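Dps family protein (Staphylococcus aureus subsp. aureus, PDB 2D5K) forms a twelve-subunit shell that, as in other Dps proteins, probably oxidises and stores iron, is linked to nucleoid compaction and probably helps limit oxidative stress. Local coordinates at residues Q6-E11 / E115-A120; N13-N18 / K108-A113; N28-V33 / K44-Y49; E98-F103 / K138-F143. One frame throughout, in Å; residues are numbered along the deposited sequence.

Contact 1: Q6-E11 / E115-A120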
# COMPACT_ATOMS: atom_id res chain seq x y z
N GLN B 6 -42.12 -4.44 -11.87
CA GLN B 6 -42.35 -3.04 -12.21
C GLN B 6 -42.50 -2.19 -10.95
O GLN B 6 -42.00 -1.07 -10.89
CB GLN B 6 -43.61 -2.91 -13.08
CG GLN B 6 -43.51 -3.58 -14.45
CD GLN B 6 -43.26 -5.09 -14.36
OE1 GLN B 6 -44.07 -5.83 -13.80
NE2 GLN B 6 -42.15 -5.54 -14.93
N ASP B 7 -43.19 -2.73 -9.95
CA ASP B 7 -43.39 -2.02 -8.70
C ASP B 7 -42.04 -1.79 -8.02
O ASP B 7 -41.82 -0.75 -7.40
CB ASP B 7 -44.29 -2.81 -7.75
CG ASP B 7 -45.71 -2.94 -8.26
OD1 ASP B 7 -46.24 -1.95 -8.81
OD2 ASP B 7 -46.30 -4.04 -8.11
N VAL B 8 -41.16 -2.78 -8.12
CA VAL B 8 -39.84 -2.67 -7.51
C VAL B 8 -38.99 -1.62 -8.23
O VAL B 8 -38.28 -0.84 -7.60
CB VAL B 8 -39.10 -4.03 -7.53
CG1 VAL B 8 -37.76 -3.91 -6.81
CG2 VAL B 8 -39.96 -5.09 -6.84
N VAL B 9 -39.08 -1.60 -9.56
CA VAL B 9 -38.32 -0.61 -10.33
C VAL B 9 -38.73 0.79 -9.90
O VAL B 9 -37.90 1.69 -9.80
CB VAL B 9 -38.56 -0.78 -11.84
CG1 VAL B 9 -37.96 0.40 -12.61
CG2 VAL B 9 -37.94 -2.08 -12.32
N LYS B 10 -40.02 0.97 -9.63
CA LYS B 10 -40.55 2.25 -9.19
C LYS B 10 -39.88 2.64 -7.86
O LYS B 10 -39.52 3.80 -7.65
CB LYS B 10 -42.07 2.14 -9.01
CG LYS B 10 -42.79 3.44 -8.71
CD LYS B 10 -42.60 3.89 -7.27
CE LYS B 10 -43.58 4.99 -6.91
NZ LYS B 10 -44.98 4.53 -7.11
N GLU B 11 -39.73 1.67 -6.97
CA GLU B 11 -39.10 1.91 -5.67
C GLU B 11 -37.62 2.21 -5.85
O GLU B 11 -37.06 3.06 -5.14
CB GLU B 11 -39.26 0.69 -4.76
CG GLU B 11 -40.69 0.42 -4.30
CD GLU B 11 -41.32 1.63 -3.63
OE1 GLU B 11 -40.64 2.29 -2.82
OE2 GLU B 11 -42.51 1.91 -3.91
N GLU B 115 -40.48 -4.31 1.73
CA GLU B 115 -41.65 -5.18 1.71
C GLU B 115 -42.09 -5.46 0.28
O GLU B 115 -42.39 -6.60 -0.06
CB GLU B 115 -42.78 -4.52 2.50
CG GLU B 115 -44.12 -5.24 2.38
CD GLU B 115 -45.17 -4.64 3.28
OE1 GLU B 115 -45.33 -3.40 3.28
OE2 GLU B 115 -45.86 -5.42 3.98
N ILE B 116 -42.12 -4.42 -0.54
CA ILE B 116 -42.52 -4.55 -1.94
C ILE B 116 -41.59 -5.50 -2.70
O ILE B 116 -42.04 -6.38 -3.42
CB ILE B 116 -42.52 -3.17 -2.66
CG1 ILE B 116 -43.54 -2.24 -1.99
CG2 ILE B 116 -42.82 -3.34 -4.15
CD1 ILE B 116 -44.91 -2.84 -1.83
N ALA B 117 -40.29 -5.30 -2.53
CA ALA B 117 -39.30 -6.13 -3.21
C ALA B 117 -39.45 -7.59 -2.82
O ALA B 117 -39.46 -8.48 -3.67
CB ALA B 117 -37.90 -5.64 -2.88
N GLY B 118 -39.57 -7.84 -1.52
CA GLY B 118 -39.73 -9.20 -1.03
C GLY B 118 -40.98 -9.86 -1.57
O GLY B 118 -40.95 -11.01 -2.00
N ASN B 119 -42.09 -9.13 -1.55
CA ASN B 119 -43.36 -9.67 -2.05
C ASN B 119 -43.31 -9.97 -3.54
O ASN B 119 -43.98 -10.89 -4.02
CB ASN B 119 -44.49 -8.68 -1.76
CG ASN B 119 -44.83 -8.59 -0.28
OD1 ASN B 119 -45.63 -7.75 0.14
ND2 ASN B 119 -44.22 -9.46 0.52
N ALA B 120 -42.50 -9.21 -4.27
CA ALA B 120 -42.36 -9.38 -5.71
C ALA B 120 -41.35 -10.47 -6.04
O ALA B 120 -41.21 -10.88 -7.19
CB ALA B 120 -41.94 -8.07 -6.35
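Near one end of the ferritin-like four-helix bundle, segments 6-11 and 115-120 of helices 5-32 and 92-120 pack antiparallel, their axes 9.0 Å apart at an angle of 156°. Val-8 and Ile-116 do most of the touching. The CG2 branch of Val-8 reaches across to the small residues of the partner helix, lying 3.6 Å from CB of Ala-120 and 3.8 Å from CA of Ala-117. Small residues suit these two places because the backbones come close: the CA atoms of Val-8 and Ala-117 are 5.5 Å apart. Ile-116 meets the first helix with its CG2 methyl, which stands anti to the backbone N and sits 3.9 Å from CB of Asp-7. The same methyl lies 4.3 Å from CG of Glu-11, so it touches the aliphatic parts of two acidic residues one helical turn apart. Ser-125 and Phe-129 of helix 123-147 touch Val-8 and Glu-11 in turn. Packing between these segments therefore rests on methyl groups, with the acids contributing carbon atoms: Asp-7 OD2 is hydrogen-bonded to the backbone N of Asn-4, and the Glu-11 carboxylate packs beside Asn-112 and Ala-113 one turn on.

Contact 2: N13-N18 / K108-A113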
# COMPACT_ATOMS: atom_id res chain seq x y z
N ASN B 13 -36.14 3.53 -8.56
CA ASN B 13 -35.98 4.86 -9.15
C ASN B 13 -36.28 5.97 -8.14
O ASN B 13 -35.68 7.04 -8.20
CB ASN B 13 -36.87 5.03 -10.38
CG ASN B 13 -36.16 4.66 -11.66
OD1 ASN B 13 -34.96 4.90 -11.81
ND2 ASN B 13 -36.89 4.07 -12.60
N GLN B 14 -37.20 5.70 -7.21
CA GLN B 14 -37.53 6.69 -6.19
C GLN B 14 -36.26 7.02 -5.42
O GLN B 14 -36.01 8.18 -5.09
CB GLN B 14 -38.60 6.14 -5.24
CG GLN B 14 -38.87 7.02 -4.02
CD GLN B 14 -39.52 8.35 -4.37
OE1 GLN B 14 -40.62 8.39 -4.91
NE2 GLN B 14 -38.83 9.44 -4.07
N GLN B 15 -35.45 6.00 -5.12
CA GLN B 15 -34.21 6.22 -4.39
C GLN B 15 -33.13 6.83 -5.29
O GLN B 15 -32.33 7.64 -4.82
CB GLN B 15 -33.70 4.92 -3.77
CG GLN B 15 -34.61 4.33 -2.70
CD GLN B 15 -35.04 5.37 -1.68
OE1 GLN B 15 -34.23 6.15 -1.19
NE2 GLN B 15 -36.33 5.37 -1.34
N VAL B 16 -33.10 6.46 -6.56
CA VAL B 16 -32.10 7.04 -7.46
C VAL B 16 -32.36 8.55 -7.48
O VAL B 16 -31.42 9.35 -7.43
CB VAL B 16 -32.21 6.49 -8.90
CG1 VAL B 16 -31.23 7.23 -9.82
CG2 VAL B 16 -31.90 5.01 -8.92
N ALA B 17 -33.64 8.91 -7.53
CA ALA B 17 -34.04 10.31 -7.54
C ALA B 17 -33.67 11.00 -6.22
O ALA B 17 -33.05 12.06 -6.23
CB ALA B 17 -35.54 10.42 -7.77
N ASN B 18 -34.06 10.39 -5.10
CA ASN B 18 -33.75 10.95 -3.78
C ASN B 18 -32.26 11.24 -3.60
O ASN B 18 -31.88 12.32 -3.18
CB ASN B 18 -34.13 9.99 -2.65
CG ASN B 18 -35.63 9.82 -2.49
OD1 ASN B 18 -36.42 10.67 -2.90
ND2 ASN B 18 -36.03 8.71 -1.87
N LYS B 108 -38.17 5.47 6.14
CA LYS B 108 -39.57 5.04 6.13
C LYS B 108 -39.94 4.52 4.73
O LYS B 108 -40.63 3.51 4.60
CB LYS B 108 -40.49 6.20 6.52
CG LYS B 108 -41.96 5.83 6.55
CD LYS B 108 -42.82 6.98 7.07
CE LYS B 108 -44.30 6.61 7.07
NZ LYS B 108 -45.15 7.73 7.54
N GLN B 109 -39.48 5.21 3.70
CA GLN B 109 -39.75 4.79 2.32
C GLN B 109 -39.10 3.43 2.08
O GLN B 109 -39.67 2.56 1.42
CB GLN B 109 -39.16 5.76 1.30
CG GLN B 109 -39.92 7.04 1.07
CD GLN B 109 -39.48 7.71 -0.22
OE1 GLN B 109 -38.28 7.75 -0.53
NE2 GLN B 109 -40.44 8.22 -0.98
N LEU B 110 -37.89 3.27 2.60
CA LEU B 110 -37.17 2.01 2.41
C LEU B 110 -37.86 0.84 3.10
O LEU B 110 -37.80 -0.29 2.60
CB LEU B 110 -35.73 2.15 2.91
CG LEU B 110 -34.82 3.05 2.05
CD1 LEU B 110 -33.50 3.28 2.76
CD2 LEU B 110 -34.60 2.39 0.69
N GLU B 111 -38.51 1.08 4.23
CA GLU B 111 -39.20 0.01 4.94
C GLU B 111 -40.27 -0.55 4.00
O GLU B 111 -40.42 -1.76 3.86
CB GLU B 111 -39.85 0.55 6.22
CG GLU B 111 -40.55 -0.50 7.09
CD GLU B 111 -39.61 -1.49 7.76
OE1 GLU B 111 -38.37 -1.34 7.65
OE2 GLU B 111 -40.12 -2.44 8.42
N ASN B 112 -40.99 0.34 3.33
CA ASN B 112 -42.03 -0.05 2.39
C ASN B 112 -41.42 -0.70 1.14
O ASN B 112 -41.93 -1.70 0.65
CB ASN B 112 -42.86 1.17 1.98
CG ASN B 112 -44.00 0.81 1.05
OD1 ASN B 112 -44.82 -0.06 1.34
ND2 ASN B 112 -44.06 1.49 -0.09
N ALA B 113 -40.32 -0.14 0.65
CA ALA B 113 -39.65 -0.67 -0.53
C ALA B 113 -39.16 -2.10 -0.30
O ALA B 113 -39.21 -2.93 -1.21
CB ALA B 113 -38.47 0.23 -0.91
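OE1 of Gln-109 is gripped by two amide donors from the facing helix. Asn-18 ND2 lies 2.8 Å from Gln-109 OE1 and approaches in the carbonyl plane, whereas Gln-15 NE2, at 3.2 Å from Gln-109 OE1, comes from above that plane in a more bent bond (N-H...O angle 138°). Gln-109 spans the gap because its chain is extended beyond CG (chi2 -163°). Such reach is needed here in the ferritin-like bundle, where the axes of antiparallel segments 13-18 and 108-113 are 11.4 Å apart. The length of Gln-15 and Gln-109 suits the spacing, and an amide, able to donate and accept, suits the network. Asn-18 ND2 also donates to Gln-15 OE1 at 3.2 Å, and Gln-14 NE2 to Asn-18 OD1 at 2.9 Å, helping to fix the Asn-18 amide. That OD1 accepts from Ile-82 N, and Gln-14 NE2 also donates to Gln-80 O, tying the network to the end of helix 74-80 and the loop that follows. Gln-14 crosses Gln-109 at about a right angle, its CD 3.5 Å from Gln-109 NE2 and the amide planes 66° apart. Leu-110 CD2 packs along Gln-15, 3.9 Å from its CG and 3.8 Å from its amide carbon CD; Met-132 touches both.

Contact 3: N28-V33 / K44-Y49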
# COMPACT_ATOMS: atom_id res chain seq x y z
N ASN B 28 -23.94 21.39 -1.40
CA ASN B 28 -24.35 22.71 -0.93
C ASN B 28 -23.98 22.87 0.54
O ASN B 28 -23.35 23.86 0.93
CB ASN B 28 -25.86 22.88 -1.13
CG ASN B 28 -26.37 24.23 -0.66
OD1 ASN B 28 -26.26 24.57 0.52
ND2 ASN B 28 -26.94 25.01 -1.58
N PHE B 29 -24.35 21.89 1.36
CA PHE B 29 -24.04 21.96 2.79
C PHE B 29 -22.53 21.91 3.01
O PHE B 29 -21.99 22.59 3.88
CB PHE B 29 -24.75 20.83 3.54
CG PHE B 29 -26.25 20.99 3.62
CD1 PHE B 29 -26.88 22.10 3.07
CD2 PHE B 29 -27.03 20.02 4.26
CE1 PHE B 29 -28.27 22.25 3.14
CE2 PHE B 29 -28.42 20.16 4.34
CZ PHE B 29 -29.04 21.28 3.77
N HIS B 30 -21.85 21.10 2.20
CA HIS B 30 -20.40 20.94 2.25
C HIS B 30 -19.73 22.30 2.01
O HIS B 30 -18.73 22.64 2.65
CB HIS B 30 -20.00 19.92 1.18
CG HIS B 30 -18.53 19.85 0.87
ND1 HIS B 30 -17.61 19.33 1.75
CD2 HIS B 30 -17.85 20.14 -0.26
CE1 HIS B 30 -16.42 19.29 1.17
NE2 HIS B 30 -16.54 19.78 -0.05
N TRP B 31 -20.29 23.09 1.10
CA TRP B 31 -19.72 24.39 0.76
C TRP B 31 -20.13 25.53 1.68
O TRP B 31 -19.31 26.37 2.05
CB TRP B 31 -20.11 24.79 -0.67
CG TRP B 31 -19.63 23.85 -1.73
CD1 TRP B 31 -18.46 23.14 -1.74
CD2 TRP B 31 -20.30 23.53 -2.96
NE1 TRP B 31 -18.36 22.40 -2.90
CE2 TRP B 31 -19.48 22.62 -3.66
CE3 TRP B 31 -21.52 23.92 -3.53
CZ2 TRP B 31 -19.83 22.10 -4.91
CZ3 TRP B 31 -21.87 23.40 -4.78
CH2 TRP B 31 -21.03 22.50 -5.45
N TYR B 32 -21.41 25.56 2.04
CA TYR B 32 -21.96 26.64 2.85
C TYR B 32 -21.96 26.51 4.37
O TYR B 32 -22.33 27.46 5.06
CB TYR B 32 -23.38 26.94 2.37
CG TYR B 32 -23.43 27.58 1.00
CD1 TYR B 32 -23.05 28.91 0.82
CD2 TYR B 32 -23.87 26.87 -0.12
CE1 TYR B 32 -23.11 29.52 -0.43
CE2 TYR B 32 -23.93 27.47 -1.38
CZ TYR B 32 -23.55 28.80 -1.52
OH TYR B 32 -23.62 29.41 -2.75
N VAL B 33 -21.56 25.35 4.89
CA VAL B 33 -21.55 25.17 6.34
C VAL B 33 -20.61 26.16 7.00
O VAL B 33 -19.53 26.45 6.49
CB VAL B 33 -21.15 23.72 6.72
CG1 VAL B 33 -19.68 23.47 6.41
CG2 VAL B 33 -21.44 23.48 8.20
N LYS B 44 -17.65 15.51 6.86
CA LYS B 44 -18.76 14.56 6.96
C LYS B 44 -19.72 14.67 5.78
O LYS B 44 -20.19 13.65 5.27
CB LYS B 44 -19.54 14.78 8.27
CG LYS B 44 -20.65 13.76 8.49
CD LYS B 44 -20.08 12.34 8.49
CE LYS B 44 -21.17 11.29 8.34
NZ LYS B 44 -22.11 11.20 9.50
N PHE B 45 -20.02 15.89 5.34
CA PHE B 45 -20.92 16.05 4.21
C PHE B 45 -20.34 15.47 2.93
O PHE B 45 -21.08 14.98 2.07
CB PHE B 45 -21.28 17.53 4.01
CG PHE B 45 -22.10 18.12 5.14
CD1 PHE B 45 -23.02 17.33 5.83
CD2 PHE B 45 -21.96 19.45 5.50
CE1 PHE B 45 -23.78 17.87 6.87
CE2 PHE B 45 -22.72 20.00 6.53
CZ PHE B 45 -23.63 19.20 7.21
N GLU B 46 -19.01 15.50 2.80
CA GLU B 46 -18.37 14.93 1.61
C GLU B 46 -18.46 13.41 1.67
O GLU B 46 -18.72 12.75 0.66
CB GLU B 46 -16.90 15.36 1.51
CG GLU B 46 -16.25 14.86 0.21
CD GLU B 46 -14.85 15.38 -0.00
OE1 GLU B 46 -14.55 16.52 0.43
OE2 GLU B 46 -14.04 14.66 -0.62
N GLU B 47 -18.24 12.85 2.85
CA GLU B 47 -18.31 11.40 3.00
C GLU B 47 -19.72 10.97 2.62
O GLU B 47 -19.92 9.93 1.98
CB GLU B 47 -18.01 11.00 4.45
CG GLU B 47 -16.69 11.56 4.97
CD GLU B 47 -16.33 11.07 6.37
OE1 GLU B 47 -17.25 10.96 7.22
OE2 GLU B 47 -15.14 10.80 6.62
N LEU B 48 -20.71 11.77 3.01
CA LEU B 48 -22.09 11.48 2.70
C LEU B 48 -22.42 11.56 1.21
O LEU B 48 -23.12 10.69 0.69
CB LEU B 48 -23.03 12.40 3.49
CG LEU B 48 -23.06 12.10 5.00
CD1 LEU B 48 -23.84 13.18 5.73
CD2 LEU B 48 -23.69 10.73 5.22
N TYR B 49 -21.94 12.59 0.51
CA TYR B 49 -22.28 12.61 -0.91
C TYR B 49 -21.51 11.55 -1.69
O TYR B 49 -21.99 11.08 -2.71
CB TYR B 49 -22.16 14.02 -1.55
CG TYR B 49 -20.82 14.73 -1.59
CD1 TYR B 49 -19.72 14.19 -2.26
CD2 TYR B 49 -20.69 16.01 -1.05
CE1 TYR B 49 -18.52 14.92 -2.39
CE2 TYR B 49 -19.51 16.74 -1.17
CZ TYR B 49 -18.43 16.20 -1.84
OH TYR B 49 -17.28 16.94 -1.95
O HOH W 1 -13.69 19.18 -0.57
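Two aromatic pairs, each edge-to-face, hold segments 28-33 and 44-49 together. Over one face of the His-30 ring stands Tyr-49, its edge directed at the imidazole with the planes at 90° and its OH near the ring's rim. His-30 CG lies 3.8 Å from Tyr-49 CE2, at the edge of the phenol. The Phe-45 ring receives Phe-29 on one face: CB of Phe-29 makes a CH-pi contact 3.9 Å from the centroid of Phe-45, while the ring of Phe-29 turns its edge that way with centroids 5.9 Å apart. At the edge of Phe-45, Val-33 CB sits 4.0 Å from CE2, a compact branched residue where the helix ends.

The imidazole of His-30 leaves its helix with CG anti to the backbone N (chi1 167°), which lays it alongside the extended side chain of Glu-46. Both of its nitrogens are used. His-30 ND1 is hydrogen-bonded to the backbone O of His-42, and in the ring plane a water lies 3.0 Å from His-30 NE2. The same water donates to Glu-46 OE1, also at 3.0 Å, so it bridges histidine and carboxylate. Asp-57 and Glu-61 of a neighbouring subunit approach the same histidine, Asp-57 through a weak hydrogen bond to NE2.

This meeting of a histidine and a nearby acid with acidic residues of another subunit is consistent with the inter-subunit ferroxidase centre of Dps proteins, although the bridging atom here is modelled as water.

Contact 4: E98-F103 / K138-F143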
# COMPACT_ATOMS: atom_id res chain seq x y z
N GLU B 98 -32.13 19.17 8.86
CA GLU B 98 -32.81 18.81 7.63
C GLU B 98 -32.36 17.46 7.10
O GLU B 98 -33.17 16.67 6.62
CB GLU B 98 -32.61 19.87 6.54
CG GLU B 98 -33.40 19.54 5.28
CD GLU B 98 -33.64 20.74 4.39
OE1 GLU B 98 -34.19 21.74 4.88
OE2 GLU B 98 -33.29 20.67 3.19
N LEU B 99 -31.06 17.18 7.18
CA LEU B 99 -30.57 15.88 6.71
C LEU B 99 -31.20 14.79 7.57
O LEU B 99 -31.57 13.73 7.06
CB LEU B 99 -29.05 15.81 6.80
CG LEU B 99 -28.28 16.66 5.78
CD1 LEU B 99 -26.79 16.50 6.02
CD2 LEU B 99 -28.65 16.21 4.36
N SER B 100 -31.33 15.04 8.87
CA SER B 100 -31.93 14.05 9.74
C SER B 100 -33.37 13.78 9.31
O SER B 100 -33.79 12.62 9.23
CB SER B 100 -31.91 14.50 11.20
OG SER B 100 -32.52 13.52 12.03
N GLN B 101 -34.12 14.84 9.02
CA GLN B 101 -35.49 14.66 8.58
C GLN B 101 -35.52 13.91 7.25
O GLN B 101 -36.37 13.06 7.04
CB GLN B 101 -36.21 16.01 8.43
CG GLN B 101 -37.70 15.86 8.13
CD GLN B 101 -38.45 15.14 9.23
OE1 GLN B 101 -38.47 15.58 10.38
NE2 GLN B 101 -39.08 14.01 8.89
N ASP B 102 -34.58 14.22 6.36
CA ASP B 102 -34.52 13.52 5.07
C ASP B 102 -34.26 12.04 5.30
O ASP B 102 -34.91 11.18 4.71
CB ASP B 102 -33.41 14.08 4.18
CG ASP B 102 -33.78 15.41 3.53
OD1 ASP B 102 -34.99 15.65 3.32
OD2 ASP B 102 -32.86 16.19 3.22
N PHE B 103 -33.29 11.74 6.17
CA PHE B 103 -32.96 10.35 6.44
C PHE B 103 -34.10 9.60 7.11
O PHE B 103 -34.30 8.41 6.87
CB PHE B 103 -31.67 10.28 7.26
CG PHE B 103 -30.42 10.44 6.42
CD1 PHE B 103 -30.34 11.45 5.46
CD2 PHE B 103 -29.34 9.58 6.59
CE1 PHE B 103 -29.19 11.59 4.68
CE2 PHE B 103 -28.19 9.72 5.80
CZ PHE B 103 -28.12 10.73 4.85
N LYS B 138 -27.99 4.47 10.62
CA LYS B 138 -26.77 4.69 11.39
C LYS B 138 -26.41 6.17 11.36
O LYS B 138 -26.14 6.78 12.40
CB LYS B 138 -25.64 3.85 10.80
CG LYS B 138 -24.34 3.91 11.58
CD LYS B 138 -23.32 2.95 10.96
CE LYS B 138 -22.03 2.92 11.77
NZ LYS B 138 -21.02 2.00 11.15
N HIS B 139 -26.40 6.75 10.17
CA HIS B 139 -26.09 8.17 10.03
C HIS B 139 -27.10 9.02 10.79
O HIS B 139 -26.74 10.01 11.43
CB HIS B 139 -26.12 8.60 8.56
CG HIS B 139 -24.97 8.08 7.75
ND1 HIS B 139 -23.66 8.32 8.09
CD2 HIS B 139 -24.95 7.36 6.61
CE1 HIS B 139 -22.87 7.76 7.18
NE2 HIS B 139 -23.63 7.18 6.27
N ASN B 140 -28.37 8.63 10.73
CA ASN B 140 -29.40 9.40 11.40
C ASN B 140 -29.17 9.42 12.91
O ASN B 140 -29.38 10.45 13.55
CB ASN B 140 -30.79 8.83 11.08
CG ASN B 140 -31.87 9.90 11.13
OD1 ASN B 140 -31.58 11.08 11.34
ND2 ASN B 140 -33.11 9.49 10.94
N TRP B 141 -28.74 8.30 13.48
CA TRP B 141 -28.46 8.27 14.91
C TRP B 141 -27.36 9.29 15.19
O TRP B 141 -27.43 10.04 16.16
CB TRP B 141 -28.01 6.87 15.36
CG TRP B 141 -27.05 6.90 16.51
CD1 TRP B 141 -27.25 7.47 17.74
CD2 TRP B 141 -25.69 6.43 16.50
NE1 TRP B 141 -26.10 7.40 18.49
CE2 TRP B 141 -25.13 6.76 17.75
CE3 TRP B 141 -24.90 5.76 15.55
CZ2 TRP B 141 -23.80 6.46 18.08
CZ3 TRP B 141 -23.58 5.46 15.89
CH2 TRP B 141 -23.05 5.81 17.14
N MET B 142 -26.33 9.32 14.35
CA MET B 142 -25.24 10.27 14.53
C MET B 142 -25.75 11.71 14.43
O MET B 142 -25.37 12.56 15.24
CB MET B 142 -24.13 10.02 13.51
CG MET B 142 -23.51 8.63 13.62
SD MET B 142 -22.13 8.41 12.49
CE MET B 142 -21.56 6.78 13.00
N PHE B 143 -26.60 12.00 13.44
CA PHE B 143 -27.14 13.35 13.29
C PHE B 143 -27.90 13.76 14.55
O PHE B 143 -27.71 14.85 15.08
CB PHE B 143 -28.11 13.46 12.10
CG PHE B 143 -27.48 13.15 10.76
CD1 PHE B 143 -26.14 13.43 10.51
CD2 PHE B 143 -28.25 12.59 9.74
CE1 PHE B 143 -25.58 13.17 9.26
CE2 PHE B 143 -27.70 12.32 8.49
CZ PHE B 143 -26.36 12.61 8.25
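Phe-103 and Phe-143 form the heart of this contact in a T-shaped (edge-to-face) stack. CE2 of Phe-143 points at the face of Phe-103 and lies over the centre of that ring, 3.7 Å from its CD2; the centroids are 5.1 Å apart and the planes are inclined at 75°. Over one face of Phe-143 lies Leu-99, whose CB is 4.1 Å from Phe-143 CE2. Bulky apolar side chains such as these three suit the buried side of the helix pair. His-139 offers its CB, 3.6 Å from Phe-103 CE2.

Beside the rings runs a polar link. Ser-100 OG donates to Asn-140 OD1 at 2.7 Å, and the donor lies in the carbonyl plane. With OG anti to the backbone N (chi1 179°), the serine reaches the amide directly; its small size also suits the close backbones, for the CA atoms of Ser-100 and Asn-140 are 5.5 Å apart.

The next shell fixes these groups. Asn-140 ND2 is hydrogen-bonded to OG1 of Thr-104, so both ends of the amide are held by helix 92-120, and His-139 NE2 is hydrogen-bonded to OE1 of Glu-51 on helix 38-65. Leu-48 of that helix packs on both His-139 and Phe-143, and Phe-29 of helix 5-32 touches Leu-99. Segments 98-103 and 138-143, antiparallel at 148°, thus belong to one helix pair of the four-helix bundle that characterises the ferritin-like fold.

All four contacts lie in one ferritin-like bundle. Contacts 1 and 2 both join helix 5-32 to helix 92-120, with centres 10 Å apart, and they touch where Glu-11 packs on Ala-113. Contact 3, on the other side of the chain's centre from contacts 1 and 2, pairs helix 5-32 with helix 38-65, its centre 31 Å from that of contact 1. Contact 4 joins helices 92-120 and 123-147, its centre 13 Å from that of contact 3, which it meets through Phe-45 against Leu-99 and Leu-48 against Phe-143. Along the chain, contact 1 encloses contact 2, which encloses contact 3, while contact 4 follows contact 3 and interleaves with the first two. Together they bind all four long helices into one unit.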